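Calreticulin, putative (Trypanosoma cruzi, PDB 5HCF) probably acts as a lectin-like chaperone of the endoplasmic reticulum, its globular domain having dual carbohydrate- and peptide-binding properties. Local coordinates at residues G85-L90 with W106-P111; E102-L107 with I123-G128; Q117-I122 with S134-F139; L180-V185 with P193-D198. All coordinates share one frame; numbering follows the deposited sequence.

Contact 1 (G85-L90 with W106-P111)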
# COMPACT_ATOMS: atom_id res chain seq x y z
N GLY A 85 -9.31 5.52 4.39
CA GLY A 85 -8.21 4.98 3.63
C GLY A 85 -7.54 3.81 4.33
O GLY A 85 -7.62 3.68 5.55
N GLY A 86 -6.87 2.97 3.55
CA GLY A 86 -6.12 1.85 4.09
C GLY A 86 -4.88 1.60 3.26
O GLY A 86 -4.45 0.46 3.08
N TYR A 87 -4.29 2.68 2.76
CA TYR A 87 -3.13 2.60 1.89
C TYR A 87 -1.87 3.07 2.61
O TYR A 87 -1.93 3.88 3.53
CB TYR A 87 -3.36 3.42 0.63
CG TYR A 87 -3.81 4.84 0.91
CD1 TYR A 87 -2.88 5.85 1.16
CD2 TYR A 87 -5.16 5.17 0.93
CE1 TYR A 87 -3.29 7.15 1.43
CE2 TYR A 87 -5.58 6.46 1.19
CZ TYR A 87 -4.64 7.45 1.43
OH TYR A 87 -5.06 8.73 1.69
N ILE A 88 -0.72 2.58 2.16
CA ILE A 88 0.57 2.98 2.72
C ILE A 88 1.37 3.78 1.70
O ILE A 88 1.03 3.82 0.51
CB ILE A 88 1.41 1.77 3.17
CG1 ILE A 88 1.96 1.03 1.95
CG2 ILE A 88 0.60 0.85 4.06
CD1 ILE A 88 2.95 -0.07 2.28
N LYS A 89 2.44 4.42 2.16
CA LYS A 89 3.32 5.20 1.29
C LYS A 89 4.78 4.81 1.48
O LYS A 89 5.21 4.51 2.59
CB LYS A 89 3.15 6.70 1.56
CG LYS A 89 1.77 7.25 1.24
CD LYS A 89 1.71 8.74 1.55
CE LYS A 89 0.49 9.39 0.95
NZ LYS A 89 0.46 10.85 1.25
N LEU A 90 5.54 4.84 0.39
CA LEU A 90 6.98 4.64 0.45
C LEU A 90 7.66 5.95 0.07
O LEU A 90 7.41 6.49 -1.00
CB LEU A 90 7.41 3.49 -0.47
CG LEU A 90 6.64 2.18 -0.31
CD1 LEU A 90 7.14 1.13 -1.29
CD2 LEU A 90 6.72 1.66 1.11
N TRP A 106 7.26 8.30 -3.17
CA TRP A 106 7.48 7.67 -4.47
C TRP A 106 6.27 6.83 -4.83
O TRP A 106 5.85 6.79 -5.98
CB TRP A 106 8.73 6.81 -4.47
CG TRP A 106 8.89 6.00 -5.74
CD1 TRP A 106 9.13 6.49 -7.00
CD2 TRP A 106 8.80 4.57 -5.88
NE1 TRP A 106 9.21 5.45 -7.90
CE2 TRP A 106 9.01 4.27 -7.24
CE3 TRP A 106 8.57 3.53 -4.98
CZ2 TRP A 106 8.99 2.96 -7.73
CZ3 TRP A 106 8.56 2.23 -5.46
CH2 TRP A 106 8.76 1.95 -6.82
N LEU A 107 5.74 6.12 -3.83
CA LEU A 107 4.59 5.25 -4.05
C LEU A 107 3.50 5.43 -2.99
O LEU A 107 3.78 5.50 -1.79
CB LEU A 107 5.04 3.78 -4.07
CG LEU A 107 3.97 2.69 -4.25
CD1 LEU A 107 3.44 2.65 -5.69
CD2 LEU A 107 4.50 1.32 -3.83
N MET A 108 2.26 5.52 -3.46
CA MET A 108 1.09 5.46 -2.59
C MET A 108 0.26 4.26 -3.03
O MET A 108 -0.25 4.22 -4.15
CB MET A 108 0.28 6.74 -2.65
CG MET A 108 -1.03 6.69 -1.87
SD MET A 108 -1.81 8.31 -1.71
CE MET A 108 -3.54 7.87 -1.89
N PHE A 109 0.12 3.29 -2.13
CA PHE A 109 -0.41 1.98 -2.51
C PHE A 109 -1.36 1.41 -1.46
O PHE A 109 -1.00 1.28 -0.29
CB PHE A 109 0.77 1.03 -2.76
CG PHE A 109 0.37 -0.39 -3.04
CD1 PHE A 109 -0.53 -0.69 -4.04
CD2 PHE A 109 0.91 -1.43 -2.29
CE1 PHE A 109 -0.89 -2.00 -4.29
CE2 PHE A 109 0.55 -2.74 -2.54
CZ PHE A 109 -0.35 -3.02 -3.54
N GLY A 110 -2.58 1.07 -1.87
CA GLY A 110 -3.53 0.41 -0.99
C GLY A 110 -4.97 0.80 -1.24
O GLY A 110 -5.25 1.66 -2.07
N PRO A 111 -5.91 0.17 -0.51
CA PRO A 111 -7.35 0.40 -0.68
C PRO A 111 -7.79 1.76 -0.16
O PRO A 111 -7.24 2.26 0.82
CB PRO A 111 -7.98 -0.73 0.14
CG PRO A 111 -6.97 -1.02 1.20
CD PRO A 111 -5.64 -0.87 0.50
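Two central strands of the seven-stranded antiparallel sheet, 83-91 and 107-114, pair here, and Y87 meets M108 on the face turned away from the core of the lectin sandwich. I88 and F109 form a hydrogen-bonded pair: I88 N reaches F109 O at 2.8 Å, and F109 N returns a bond to I88 O. L90 N bonds L107 O. L90 O then accepts W106 N at 2.8 Å and, weakly, L107 N at 3.3 Å. W106 and L107 thus both face L90, a classic beta bulge. At the other end G86 N holds P111 O at 2.8 Å.

M108 has two conformers. In the one described here the methyl CE sits 3.6 Å from the Y87 ring centroid, 19° off the normal, and SD lies obliquely beside it, so the CH-pi and Met-aromatic contact holds for that copy alone. With chi1 at 51°, Y87 CG stands over its own backbone, which brings the ring beside M108. K89 runs alongside M108, its CE 3.7 Å from SD in this copy, and its NZ forms a salt bridge with D214.

L90 CD1 touches L107 CD2 at 3.7 Å on the other face, which packs on strands 69-76 and 145-152. An acetic acid molecule, probably from the crystallisation liquor, lies by Y87. The cluster of Y87, K89 and M108 is consistent with the glycan-binding concave face of calreticulins, within a legume lectin fold.

Contact 2 (E102-L107 with I123-G128)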
# COMPACT_ATOMS: atom_id res chain seq x y z
N GLU A 102 1.26 16.12 2.19
CA GLU A 102 2.01 16.81 1.15
C GLU A 102 3.46 16.32 1.03
O GLU A 102 4.15 16.63 0.07
CB GLU A 102 2.00 18.32 1.41
CG GLU A 102 0.62 18.91 1.62
CD GLU A 102 -0.12 19.12 0.32
OE1 GLU A 102 -0.29 20.29 -0.09
OE2 GLU A 102 -0.55 18.11 -0.28
N THR A 103 3.91 15.58 2.04
CA THR A 103 5.24 14.98 2.00
C THR A 103 5.46 14.19 0.72
O THR A 103 4.61 13.38 0.33
CB THR A 103 5.48 14.06 3.21
OG1 THR A 103 5.03 14.70 4.41
CG2 THR A 103 6.95 13.70 3.33
N LYS A 104 6.59 14.42 0.06
CA LYS A 104 6.89 13.75 -1.19
C LYS A 104 7.07 12.25 -0.99
O LYS A 104 7.93 11.81 -0.22
CB LYS A 104 8.14 14.33 -1.84
CG LYS A 104 8.67 13.50 -3.01
CD LYS A 104 9.80 14.19 -3.74
CE LYS A 104 10.30 13.33 -4.91
NZ LYS A 104 11.38 14.00 -5.70
N TYR A 105 6.25 11.46 -1.69
CA TYR A 105 6.40 10.01 -1.68
C TYR A 105 6.78 9.54 -3.07
O TYR A 105 6.67 10.29 -4.04
CB TYR A 105 5.10 9.34 -1.22
CG TYR A 105 3.90 9.68 -2.07
CD1 TYR A 105 3.06 10.73 -1.73
CD2 TYR A 105 3.61 8.96 -3.23
CE1 TYR A 105 1.97 11.05 -2.51
CE2 TYR A 105 2.52 9.27 -4.01
CZ TYR A 105 1.70 10.32 -3.65
OH TYR A 105 0.61 10.64 -4.42
N TRP A 106 7.26 8.30 -3.17
CA TRP A 106 7.48 7.67 -4.47
C TRP A 106 6.27 6.83 -4.83
O TRP A 106 5.85 6.79 -5.98
CB TRP A 106 8.73 6.81 -4.47
CG TRP A 106 8.89 6.00 -5.74
CD1 TRP A 106 9.13 6.49 -7.00
CD2 TRP A 106 8.80 4.57 -5.88
NE1 TRP A 106 9.21 5.45 -7.90
CE2 TRP A 106 9.01 4.27 -7.24
CE3 TRP A 106 8.57 3.53 -4.98
CZ2 TRP A 106 8.99 2.96 -7.73
CZ3 TRP A 106 8.56 2.23 -5.46
CH2 TRP A 106 8.76 1.95 -6.82
N LEU A 107 5.74 6.12 -3.83
CA LEU A 107 4.59 5.25 -4.05
C LEU A 107 3.50 5.43 -2.99
O LEU A 107 3.78 5.50 -1.79
CB LEU A 107 5.04 3.78 -4.07
CG LEU A 107 3.97 2.69 -4.25
CD1 LEU A 107 3.44 2.65 -5.69
CD2 LEU A 107 4.50 1.32 -3.83
N ILE A 123 -0.20 4.83 -6.97
CA ILE A 123 0.21 6.16 -7.42
C ILE A 123 1.73 6.28 -7.40
O ILE A 123 2.37 6.10 -6.36
CB ILE A 123 -0.40 7.27 -6.55
CG1 ILE A 123 -1.93 7.15 -6.54
CG2 ILE A 123 0.02 8.64 -7.05
CD1 ILE A 123 -2.62 8.27 -5.79
N LEU A 124 2.31 6.57 -8.56
CA LEU A 124 3.75 6.67 -8.69
C LEU A 124 4.16 8.12 -8.90
O LEU A 124 3.62 8.81 -9.75
CB LEU A 124 4.25 5.82 -9.85
CG LEU A 124 4.25 4.30 -9.67
CD1 LEU A 124 4.40 3.61 -11.02
CD2 LEU A 124 5.35 3.87 -8.71
N HIS A 125 5.13 8.58 -8.11
CA HIS A 125 5.68 9.89 -8.34
C HIS A 125 6.74 9.77 -9.42
O HIS A 125 7.75 9.08 -9.24
CB HIS A 125 6.29 10.50 -7.08
CG HIS A 125 6.82 11.88 -7.29
ND1 HIS A 125 6.08 13.01 -7.05
CD2 HIS A 125 8.02 12.31 -7.77
CE1 HIS A 125 6.79 14.08 -7.35
NE2 HIS A 125 7.98 13.68 -7.79
N TYR A 126 6.49 10.40 -10.56
CA TYR A 126 7.41 10.35 -11.68
C TYR A 126 7.48 11.70 -12.38
O TYR A 126 6.45 12.25 -12.78
CB TYR A 126 6.98 9.26 -12.67
CG TYR A 126 7.83 9.21 -13.92
CD1 TYR A 126 9.10 8.64 -13.91
CD2 TYR A 126 7.38 9.76 -15.11
CE1 TYR A 126 9.88 8.61 -15.05
CE2 TYR A 126 8.15 9.73 -16.25
CZ TYR A 126 9.40 9.16 -16.22
OH TYR A 126 10.16 9.13 -17.37
N ASN A 127 8.69 12.22 -12.51
CA ASN A 127 8.91 13.44 -13.28
C ASN A 127 8.17 14.63 -12.67
O ASN A 127 7.56 15.43 -13.38
CB ASN A 127 8.47 13.22 -14.73
CG ASN A 127 9.27 14.03 -15.71
OD1 ASN A 127 10.18 14.77 -15.34
ND2 ASN A 127 8.96 13.88 -17.00
N GLY A 128 8.24 14.74 -11.34
CA GLY A 128 7.66 15.86 -10.63
C GLY A 128 6.16 15.86 -10.40
O GLY A 128 5.61 16.85 -9.91
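W106 lays one face of its indole over the CD2 methyl of L124. The methyl is 4.2 Å from the centroid of the six-membered ring and 25° off its normal, so this is a CH-pi contact offset toward the rim. The same methyl also touches L107 CD1 at 3.8 Å. One leucine branch therefore serves both residues. P205 and L69 also touch the W106 side chain.

The backbones meet just beside this. H125 N gives W106 O a nearly straight bond of 2.9 Å, with an angle of 170° at the hydrogen. L107 and L124 form a non-hydrogen-bonded antiparallel pair, and L107 CA points a C-H at I123 O.

Y105 turns the edge of its ring to I123. CG2 of I123 lies in the ring plane and comes 3.4 Å from Y105 OH. K89 and L91 of strand 83-91 touch this tyrosine as well.

In H125 a chi1 of -178° sends the imidazole back across the loop. Its CB is 3.1 Å from Y105 O. The extended K104 side chain crosses that of H125 at about a right angle, with CE 3.7 Å from H125 NE2. ND1 is bonded to N130 OD1, which fixes the rotation of the ring.

K104 NZ is 4.0 Å from H125 NE2. This nearby ammonium would probably disfavour a second proton on the imidazole, so the pair is likely to meet as a lysine cation beside a neutral histidine.

Contact 3 (Q117-I122 with S134-F139)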
# COMPACT_ATOMS: atom_id res chain seq x y z
N GLN A 117 -17.66 5.38 -3.75
CA GLN A 117 -16.34 5.47 -4.34
C GLN A 117 -15.39 4.42 -3.74
O GLN A 117 -15.26 4.32 -2.52
CB GLN A 117 -15.78 6.88 -4.15
CG GLN A 117 -14.42 7.13 -4.75
CD GLN A 117 -13.88 8.50 -4.40
OE1 GLN A 117 -13.10 8.64 -3.46
NE2 GLN A 117 -14.31 9.51 -5.15
N ASN A 118 -14.73 3.65 -4.60
CA ASN A 118 -13.89 2.53 -4.16
C ASN A 118 -12.82 2.18 -5.19
O ASN A 118 -13.14 1.89 -6.34
CB ASN A 118 -14.77 1.30 -3.86
CG ASN A 118 -13.97 0.08 -3.40
OD1 ASN A 118 -12.92 -0.26 -3.95
ND2 ASN A 118 -14.49 -0.60 -2.38
N ARG A 119 -11.56 2.20 -4.78
CA ARG A 119 -10.47 1.80 -5.66
C ARG A 119 -9.21 1.42 -4.90
O ARG A 119 -9.05 1.77 -3.72
CB ARG A 119 -10.14 2.91 -6.66
CG ARG A 119 -9.27 4.01 -6.07
CD ARG A 119 -8.84 4.99 -7.15
NE ARG A 119 -8.05 4.33 -8.18
CZ ARG A 119 -7.43 4.96 -9.18
NH1 ARG A 119 -7.50 6.28 -9.29
NH2 ARG A 119 -6.74 4.26 -10.07
N VAL A 120 -8.32 0.70 -5.57
CA VAL A 120 -6.99 0.45 -5.04
C VAL A 120 -6.02 1.46 -5.63
O VAL A 120 -5.85 1.52 -6.84
CB VAL A 120 -6.52 -0.99 -5.34
CG1 VAL A 120 -5.13 -1.23 -4.76
CG2 VAL A 120 -7.52 -2.01 -4.80
N HIS A 121 -5.38 2.24 -4.77
CA HIS A 121 -4.43 3.24 -5.24
C HIS A 121 -3.12 2.61 -5.63
O HIS A 121 -2.54 1.84 -4.86
CB HIS A 121 -4.16 4.30 -4.17
CG HIS A 121 -5.28 5.26 -3.96
ND1 HIS A 121 -5.74 6.10 -4.95
CD2 HIS A 121 -6.03 5.53 -2.86
CE1 HIS A 121 -6.73 6.84 -4.47
NE2 HIS A 121 -6.92 6.51 -3.21
N ILE A 122 -2.65 2.93 -6.83
CA ILE A 122 -1.27 2.67 -7.18
C ILE A 122 -0.73 3.94 -7.81
O ILE A 122 -0.79 4.12 -9.03
CB ILE A 122 -1.10 1.49 -8.14
CG1 ILE A 122 -1.78 0.25 -7.58
CG2 ILE A 122 0.38 1.23 -8.38
CD1 ILE A 122 -1.63 -0.97 -8.46
N SER A 134 -4.13 4.19 -14.12
CA SER A 134 -5.25 4.32 -15.03
C SER A 134 -6.35 3.28 -14.79
O SER A 134 -7.51 3.52 -15.11
CB SER A 134 -4.78 4.22 -16.49
OG SER A 134 -4.29 2.93 -16.78
N LYS A 135 -5.99 2.12 -14.24
CA LYS A 135 -6.97 1.06 -14.00
C LYS A 135 -7.64 1.22 -12.64
O LYS A 135 -6.99 1.59 -11.66
CB LYS A 135 -6.31 -0.32 -14.10
CG LYS A 135 -5.73 -0.61 -15.47
CD LYS A 135 -5.52 -2.10 -15.69
CE LYS A 135 -5.28 -2.38 -17.17
NZ LYS A 135 -4.82 -3.78 -17.42
N ARG A 136 -8.94 0.93 -12.58
CA ARG A 136 -9.67 1.11 -11.34
C ARG A 136 -10.20 -0.23 -10.84
O ARG A 136 -11.23 -0.71 -11.31
CB ARG A 136 -10.82 2.11 -11.53
CG ARG A 136 -10.38 3.42 -12.16
CD ARG A 136 -11.44 4.52 -12.11
NE ARG A 136 -11.39 5.29 -10.87
CZ ARG A 136 -11.98 4.97 -9.73
NH1 ARG A 136 -12.69 3.86 -9.63
NH2 ARG A 136 -11.86 5.77 -8.67
N ILE A 137 -9.47 -0.85 -9.91
CA ILE A 137 -9.92 -2.09 -9.27
C ILE A 137 -10.50 -1.81 -7.89
O ILE A 137 -9.84 -1.25 -7.02
CB ILE A 137 -8.77 -3.10 -9.13
CG1 ILE A 137 -8.58 -3.88 -10.44
CG2 ILE A 137 -9.07 -4.08 -8.01
CD1 ILE A 137 -8.03 -3.05 -11.57
N ARG A 138 -11.75 -2.21 -7.69
CA ARG A 138 -12.39 -2.09 -6.38
C ARG A 138 -11.92 -3.20 -5.45
O ARG A 138 -11.73 -4.34 -5.86
CB ARG A 138 -13.92 -2.13 -6.52
CG ARG A 138 -14.52 -0.94 -7.23
CD ARG A 138 -16.04 -1.03 -7.24
NE ARG A 138 -16.67 0.25 -7.53
CZ ARG A 138 -17.35 0.97 -6.64
NH1 ARG A 138 -17.48 0.54 -5.40
NH2 ARG A 138 -17.89 2.13 -7.00
N PHE A 139 -11.71 -2.85 -4.18
CA PHE A 139 -11.30 -3.84 -3.19
C PHE A 139 -12.53 -4.36 -2.47
O PHE A 139 -13.55 -3.68 -2.42
CB PHE A 139 -10.28 -3.26 -2.21
CG PHE A 139 -10.86 -2.26 -1.25
CD1 PHE A 139 -10.93 -0.91 -1.59
CD2 PHE A 139 -11.32 -2.65 0.00
CE1 PHE A 139 -11.46 0.01 -0.70
CE2 PHE A 139 -11.85 -1.74 0.89
CZ PHE A 139 -11.91 -0.40 0.54
O HOH W 1 -14.76 4.63 -7.27
O HOH W 2 -7.83 1.07 -8.64
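N118 grips the backbone of F139 with both ends of its side-chain amide. OD1 accepts F139 N at 2.9 Å, and ND2 donates to F139 O at 3.2 Å. ND2 also bonds E141 OE1. CG lies anti to the backbone N (chi1 180°), which carries the amide out from the strand and over one face of the F139 ring, the planes 37° apart.

V120 N bonds I137 O at 2.9 Å, though the angle at the hydrogen is only 132°. Water 2 sits beside this bond. It accepts I137 N at 2.8 Å and R119 NE at 3.3 Å. V120 O and K135 O lie within its donating range, but more acceptors surround it than it has protons. Water 1 accepts N118 N at 2.8 Å and R136 NH1.

R119 NH2 makes a weak bond to K135 O at 3.1 Å and another bond to W133 O. The R136 guanidinium lies across the R119 chain, with NH2 3.5 Å from R119 CD. R138 passes N118 with its guanidinium face over N118 CB, and its NH2 bonds S116 O.

V120 CG2 rests on I137 and F139, and Y148 and F160 of the opposite sheet also touch V120. The loop runs across strand 117-126 on its way to strand 145-152. It is a sheet-to-sheet connection at the edge of a lectin beta-sandwich.

Contact 4 (L180-V185 with P193-D198)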
# COMPACT_ATOMS: atom_id res chain seq x y z
N LEU A 180 5.55 10.90 -22.97
CA LEU A 180 4.89 11.59 -24.07
C LEU A 180 4.27 10.58 -25.04
O LEU A 180 4.58 9.39 -24.98
CB LEU A 180 5.89 12.48 -24.81
CG LEU A 180 6.47 13.67 -24.03
CD1 LEU A 180 7.55 14.37 -24.85
CD2 LEU A 180 5.38 14.65 -23.64
N PRO A 181 3.41 11.05 -25.94
CA PRO A 181 2.82 10.17 -26.96
C PRO A 181 3.86 9.75 -27.99
O PRO A 181 4.69 10.56 -28.40
CB PRO A 181 1.73 11.04 -27.61
CG PRO A 181 1.54 12.20 -26.68
CD PRO A 181 2.86 12.41 -26.01
N ARG A 182 3.81 8.48 -28.40
CA ARG A 182 4.77 7.97 -29.38
C ARG A 182 4.43 8.48 -30.78
O ARG A 182 5.32 8.67 -31.61
CB ARG A 182 4.80 6.44 -29.35
CG ARG A 182 5.57 5.89 -28.16
CD ARG A 182 5.63 4.37 -28.18
NE ARG A 182 6.33 3.85 -27.01
CZ ARG A 182 7.64 3.69 -26.92
NH1 ARG A 182 8.43 3.99 -27.95
NH2 ARG A 182 8.17 3.21 -25.80
N GLU A 183 3.14 8.69 -31.03
CA GLU A 183 2.68 9.24 -32.30
C GLU A 183 2.31 10.71 -32.10
O GLU A 183 1.85 11.09 -31.03
CB GLU A 183 1.47 8.47 -32.83
CG GLU A 183 1.81 7.12 -33.43
CD GLU A 183 0.58 6.36 -33.90
OE1 GLU A 183 -0.31 6.09 -33.07
OE2 GLU A 183 0.51 6.06 -35.11
N ILE A 184 2.51 11.52 -33.14
CA ILE A 184 2.17 12.94 -33.06
C ILE A 184 0.65 13.10 -33.09
O ILE A 184 0.09 13.99 -32.45
CB ILE A 184 2.81 13.73 -34.21
CG1 ILE A 184 2.75 15.24 -33.94
CG2 ILE A 184 2.17 13.37 -35.55
CD1 ILE A 184 3.49 15.66 -32.69
N VAL A 185 -0.01 12.24 -33.86
CA VAL A 185 -1.45 12.10 -33.85
C VAL A 185 -1.75 10.60 -33.86
O VAL A 185 -1.16 9.87 -34.65
CB VAL A 185 -2.12 12.79 -35.05
CG1 VAL A 185 -3.61 12.48 -35.10
CG2 VAL A 185 -1.89 14.29 -35.00
N PRO A 193 8.81 12.90 -32.69
CA PRO A 193 10.26 13.00 -32.47
C PRO A 193 10.59 13.53 -31.09
O PRO A 193 11.70 13.31 -30.61
CB PRO A 193 10.74 13.97 -33.55
CG PRO A 193 9.58 14.25 -34.43
CD PRO A 193 8.33 13.87 -33.70
N ASP A 194 9.64 14.22 -30.45
CA ASP A 194 9.85 14.73 -29.10
C ASP A 194 9.74 13.62 -28.06
O ASP A 194 10.12 13.82 -26.91
CB ASP A 194 8.87 15.85 -28.78
CG ASP A 194 9.12 17.11 -29.60
OD1 ASP A 194 10.23 17.25 -30.15
OD2 ASP A 194 8.22 17.96 -29.67
N PHE A 195 9.21 12.47 -28.46
CA PHE A 195 9.07 11.36 -27.54
C PHE A 195 10.41 10.97 -26.95
O PHE A 195 11.40 10.83 -27.67
CB PHE A 195 8.45 10.14 -28.21
CG PHE A 195 8.39 8.93 -27.32
CD1 PHE A 195 7.42 8.83 -26.32
CD2 PHE A 195 9.30 7.89 -27.46
CE1 PHE A 195 7.36 7.72 -25.50
CE2 PHE A 195 9.24 6.78 -26.65
CZ PHE A 195 8.28 6.69 -25.66
N VAL A 196 10.43 10.78 -25.64
CA VAL A 196 11.64 10.37 -24.95
C VAL A 196 11.44 9.03 -24.28
O VAL A 196 10.46 8.81 -23.57
CB VAL A 196 12.06 11.40 -23.89
CG1 VAL A 196 13.26 10.90 -23.12
CG2 VAL A 196 12.36 12.74 -24.55
N GLU A 197 12.38 8.13 -24.51
CA GLU A 197 12.31 6.78 -23.98
C GLU A 197 12.83 6.77 -22.55
O GLU A 197 13.81 7.45 -22.23
CB GLU A 197 13.12 5.83 -24.86
CG GLU A 197 12.75 4.37 -24.74
CD GLU A 197 11.50 4.02 -25.52
OE1 GLU A 197 11.54 4.07 -26.77
OE2 GLU A 197 10.48 3.68 -24.89
N ASP A 198 12.17 6.02 -21.67
CA ASP A 198 12.70 5.84 -20.33
C ASP A 198 12.70 4.36 -19.94
O ASP A 198 11.65 3.77 -19.72
CB ASP A 198 11.91 6.66 -19.31
CG ASP A 198 12.61 6.74 -17.97
OD1 ASP A 198 13.59 6.00 -17.75
OD2 ASP A 198 12.19 7.56 -17.13
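Both segments are irregular, and their backbones come nearest at L180 and F195, whose CA atoms are 5.4 Å apart; no backbone hydrogen bond joins them.

F195 is the centre of the contact. A chi1 of 175° swings its ring across to the other segment. L180 O meets the ring edge, 3.2 Å from F195 CD1. R182 comes over one face. Its CG lies 3.8 Å from the ring centroid and only 14° off the normal, a clear CH-pi contact. Farther along, the relation is reversed: the rim of the phenyl, at CZ and CE2, points at the face of the guanidinium. F195 CZ lies under the guanidinium centre, and R182 NH1 is 3.2 Å from F195 CE2. The two planes are 45° apart, so this is not a flat stack.

The same guanidinium forms a salt bridge with E197. R182 NH2 meets E197 OE2 on its syn lone pair, at a modelled 2.5 Å that is short enough to be doubtful in detail. NH1 adds a weak bond to E197 OE1 at 3.3 Å. Guanidinium and carboxylate are nearly coplanar. R182 NH2 also pairs with E173 OE1, which places two carboxylates around one arginine on the surface.

L180 CD1 approaches D194 O at 3.3 Å.

Both segments belong to the long connection between helix 172-175 and strand 208-217, where calreticulins carry their P-domain arm. Helix 172-175 flanks the contact through E173, which touches F195 and E197. D198 OD2 bonds Y126 OH of strand 117-126.

Overall arrangement
Contacts 1, 2 and 3 lie around strands 107-114 and 117-126, neighbours in the seven-stranded sheet. Contact 1 is near the centre of the chain. The centres of contacts 2 and 3 lie about 11 and 12 Å from that of contact 1 and about 18 Å from each other. Contacts 1 and 2 share W106 and L107. Contacts 2 and 3 use opposite ends of strand 117-126, and their segments alternate along the chain. Probable backbone hydrogen bonds, I123 N to M108 O and H121 N to G110 O, join contact 1 to both. Contact 4 comes last, its centre about 23 to 30 Å from the others, and reaches contact 2 through Y126 and D198. It lies outside this lectin sheet, in the connection where calreticulins carry the P-domain.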